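Local coordinates for RpfR (Cronobacter turicensis, PDB 6DGG), which carries a PAS domain, a small sensory alpha+beta fold, which here holds lauric acid in a pocket between its sheet and its helices, at residues F86-V91 / I100-S105. Residues are numbered along the deposited sequence; the frame is centred on the assembly and turned at random.
Sequences FRNKFV and IFLICS. With DAO (lauric acid), chain B.
Val-91 and Ile-103 interlock at the loop end of this antiparallel hairpin, their side chains crossing at about a right angle. CG2 of Val-91 drops between Phe-101 and Ile-103, 3.7 Å from Ile-103 CG1 and 3.8 Å from Phe-101 CB; with CG1 of Val-91 anti to its backbone N (chi1 174°), the other methyl faces the partner strand. Arg-87/Ser-105 and Lys-89/Ile-103 are hydrogen-bonded pairs. On their face, Arg-87 arches over Ser-105: its NH1 reaches Ser-105 O at 3.0 Å, which Arg-87 N also grips from the opposite face of the carbonyl plane, while NH2 bonds Thr-107 OG1. A water fills the notch between Arg-87 O and Ile-103 O, donating to both and accepting from Lys-89 NZ, which the bent last torsion of an otherwise extended chain turns toward it.

On the other side Phe-86, Asn-88 and Cys-104 line the lauric acid pocket. C5 of lauric acid lies over the centre of the Phe-86 ring, 3.6 Å above its plane, and Cys-104 CB abuts Phe-86 CD1 at 3.9 Å. Leu-102, facing helix 49-65, tucks CD1 under the Lys-89 backbone, 3.4 Å from Lys-89 O, and touches Asn-88 CB with it at 3.8 Å. Within the five-stranded PAS sheet, strand 69-77 flanks Phe-86 and Asn-88, strand 9-13 pairs with Leu-102 and Cys-104, and helix 49-65 packs Phe-62 and Phe-63 against Leu-102 and Phe-90.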
loop_
_atom_site.group_PDB
_atom_site.type_symbol
_atom_site.label_atom_id
_atom_site.label_comp_id
_atom_site.label_asym_id
_atom_site.label_seq_id
_atom_site.Cartn_x
_atom_site.Cartn_y
_atom_site.Cartn_z
ATOM N N PHE A 86 2.760 5.130 5.825
ATOM C CA PHE A 86 3.080 5.074 4.406
ATOM C C PHE A 86 3.641 6.415 3.958
ATOM O O PHE A 86 3.049 7.468 4.229
ATOM C CB PHE A 86 1.855 4.683 3.584
ATOM C CG PHE A 86 1.555 3.225 3.629
ATOM C CD1 PHE A 86 2.337 2.325 2.922
ATOM C CD2 PHE A 86 0.503 2.735 4.385
ATOM C CE1 PHE A 86 2.065 0.971 2.968
ATOM C CE2 PHE A 86 0.248 1.376 4.435
ATOM C CZ PHE A 86 1.026 0.504 3.725
ATOM N N ARG A 87 4.815 6.365 3.339
ATOM C CA ARG A 87 5.424 7.513 2.694
ATOM C C ARG A 87 5.114 7.369 1.208
ATOM O O ARG A 87 5.574 6.412 0.573
ATOM C CB ARG A 87 6.934 7.504 2.927
ATOM C CG ARG A 87 7.370 7.309 4.385
ATOM C CD ARG A 87 8.819 6.831 4.456
ATOM N NE ARG A 87 9.258 6.432 5.799
ATOM C CZ ARG A 87 8.951 5.275 6.380
ATOM N NH1 ARG A 87 8.167 4.382 5.774
ATOM N NH2 ARG A 87 9.422 5.007 7.585
ATOM N N ASN A 88 4.341 8.308 0.658
ATOM C CA ASN A 88 3.736 8.158 -0.659
ATOM C C ASN A 88 4.220 9.243 -1.614
ATOM O O ASN A 88 4.237 10.428 -1.269
ATOM C CB ASN A 88 2.214 8.213 -0.525
ATOM C CG ASN A 88 1.640 6.940 0.067
ATOM O OD1 ASN A 88 2.362 5.984 0.359
ATOM N ND2 ASN A 88 0.333 6.921 0.245
ATOM N N LYS A 89 4.598 8.836 -2.821
ATOM C CA LYS A 89 5.064 9.780 -3.824
ATOM C C LYS A 89 4.908 9.131 -5.190
ATOM O O LYS A 89 4.807 7.907 -5.304
ATOM C CB LYS A 89 6.528 10.161 -3.595
ATOM C CG LYS A 89 7.506 9.002 -3.799
ATOM C CD LYS A 89 8.931 9.401 -3.510
ATOM C CE LYS A 89 9.865 8.211 -3.639
ATOM N NZ LYS A 89 9.623 7.188 -2.593
ATOM N N PHE A 90 4.905 9.969 -6.219
ATOM C CA PHE A 90 4.910 9.473 -7.582
ATOM C C PHE A 90 6.261 8.860 -7.915
ATOM O O PHE A 90 7.303 9.264 -7.388
ATOM C CB PHE A 90 4.682 10.615 -8.566
ATOM C CG PHE A 90 3.254 11.068 -8.666
ATOM C CD1 PHE A 90 2.266 10.212 -9.118
ATOM C CD2 PHE A 90 2.911 12.365 -8.337
ATOM C CE1 PHE A 90 0.957 10.645 -9.224
ATOM C CE2 PHE A 90 1.608 12.797 -8.433
ATOM C CZ PHE A 90 0.631 11.936 -8.884
ATOM N N VAL A 91 6.244 7.888 -8.830
ATOM C CA VAL A 91 7.474 7.492 -9.499
ATOM C C VAL A 91 8.083 8.723 -10.150
ATOM O O VAL A 91 7.378 9.545 -10.750
ATOM C CB VAL A 91 7.180 6.412 -10.552
ATOM C CG1 VAL A 91 8.425 6.103 -11.368
ATOM C CG2 VAL A 91 6.665 5.153 -9.895
ATOM N N ILE A 100 1.984 7.899 -13.620
ATOM C CA ILE A 100 0.814 7.035 -13.503
ATOM C C ILE A 100 0.896 6.071 -12.334
ATOM O O ILE A 100 -0.104 5.399 -12.042
ATOM C CB ILE A 100 0.513 6.280 -14.813
ATOM C CG1 ILE A 100 1.763 5.553 -15.313
ATOM C CG2 ILE A 100 -0.024 7.257 -15.849
ATOM C CD1 ILE A 100 1.548 4.756 -16.595
ATOM N N PHE A 101 2.029 5.987 -11.641
ATOM C CA PHE A 101 2.182 5.067 -10.526
ATOM C C PHE A 101 2.575 5.804 -9.254
ATOM O O PHE A 101 3.356 6.762 -9.281
ATOM C CB PHE A 101 3.206 3.980 -10.841
ATOM C CG PHE A 101 2.819 3.128 -11.996
ATOM C CD1 PHE A 101 1.654 2.389 -11.957
ATOM C CD2 PHE A 101 3.598 3.078 -13.135
ATOM C CE1 PHE A 101 1.279 1.602 -13.023
ATOM C CE2 PHE A 101 3.225 2.296 -14.208
ATOM C CZ PHE A 101 2.063 1.556 -14.150
ATOM N N LEU A 102 2.029 5.319 -8.147
ATOM C CA LEU A 102 2.266 5.834 -6.805
ATOM C C LEU A 102 3.063 4.779 -6.050
ATOM O O LEU A 102 2.657 3.609 -6.013
ATOM C CB LEU A 102 0.913 6.078 -6.128
ATOM C CG LEU A 102 0.864 6.229 -4.616
ATOM C CD1 LEU A 102 1.680 7.417 -4.190
ATOM C CD2 LEU A 102 -0.577 6.353 -4.139
ATOM N N ILE A 103 4.215 5.173 -5.503
ATOM C CA ILE A 103 5.031 4.293 -4.672
ATOM C C ILE A 103 4.609 4.506 -3.227
ATOM O O ILE A 103 4.694 5.625 -2.712
ATOM C CB ILE A 103 6.528 4.596 -4.830
ATOM C CG1 ILE A 103 6.994 4.433 -6.269
ATOM C CG2 ILE A 103 7.360 3.671 -3.934
ATOM C CD1 ILE A 103 8.340 5.088 -6.506
ATOM N N CYS A 104 4.172 3.440 -2.565
ATOM C CA CYS A 104 3.805 3.483 -1.152
ATOM C C CYS A 104 4.864 2.740 -0.351
ATOM O O CYS A 104 5.028 1.528 -0.502
ATOM C CB CYS A 104 2.426 2.869 -0.926
ATOM S SG CYS A 104 1.153 3.644 -1.945
ATOM N N SER A 105 5.567 3.462 0.514
ATOM C CA SER A 105 6.697 2.926 1.266
ATOM C C SER A 105 6.296 2.871 2.741
ATOM O O SER A 105 6.292 3.902 3.429
ATOM C CB SER A 105 7.918 3.810 1.029
ATOM O OG SER A 105 9.020 3.436 1.834
HETATM O O1 DAO B . -4.300 6.167 2.357
HETATM O O2 DAO B . -3.191 7.842 1.526
HETATM C C1 DAO B . -3.453 6.604 1.538
HETATM C C2 DAO B . -2.789 5.618 0.562
HETATM C C3 DAO B . -2.295 4.346 1.284
HETATM C C4 DAO B . -1.954 3.175 0.337
HETATM C C5 DAO B . -1.345 2.010 1.142
HETATM C C6 DAO B . -1.068 0.700 0.365
HETATM C C7 DAO B . -1.429 -0.502 1.277
HETATM C C8 DAO B . -0.593 -1.775 1.083
HETATM C C9 DAO B . -0.956 -2.765 2.200
HETATM C C10 DAO B . -0.516 -4.213 1.943
HETATM C C11 DAO B . 0.898 -4.512 2.448
HETATM C C12 DAO B . 0.906 -4.804 3.950
HETATM O O HOH W 1 7.181 6.211 -1.569
#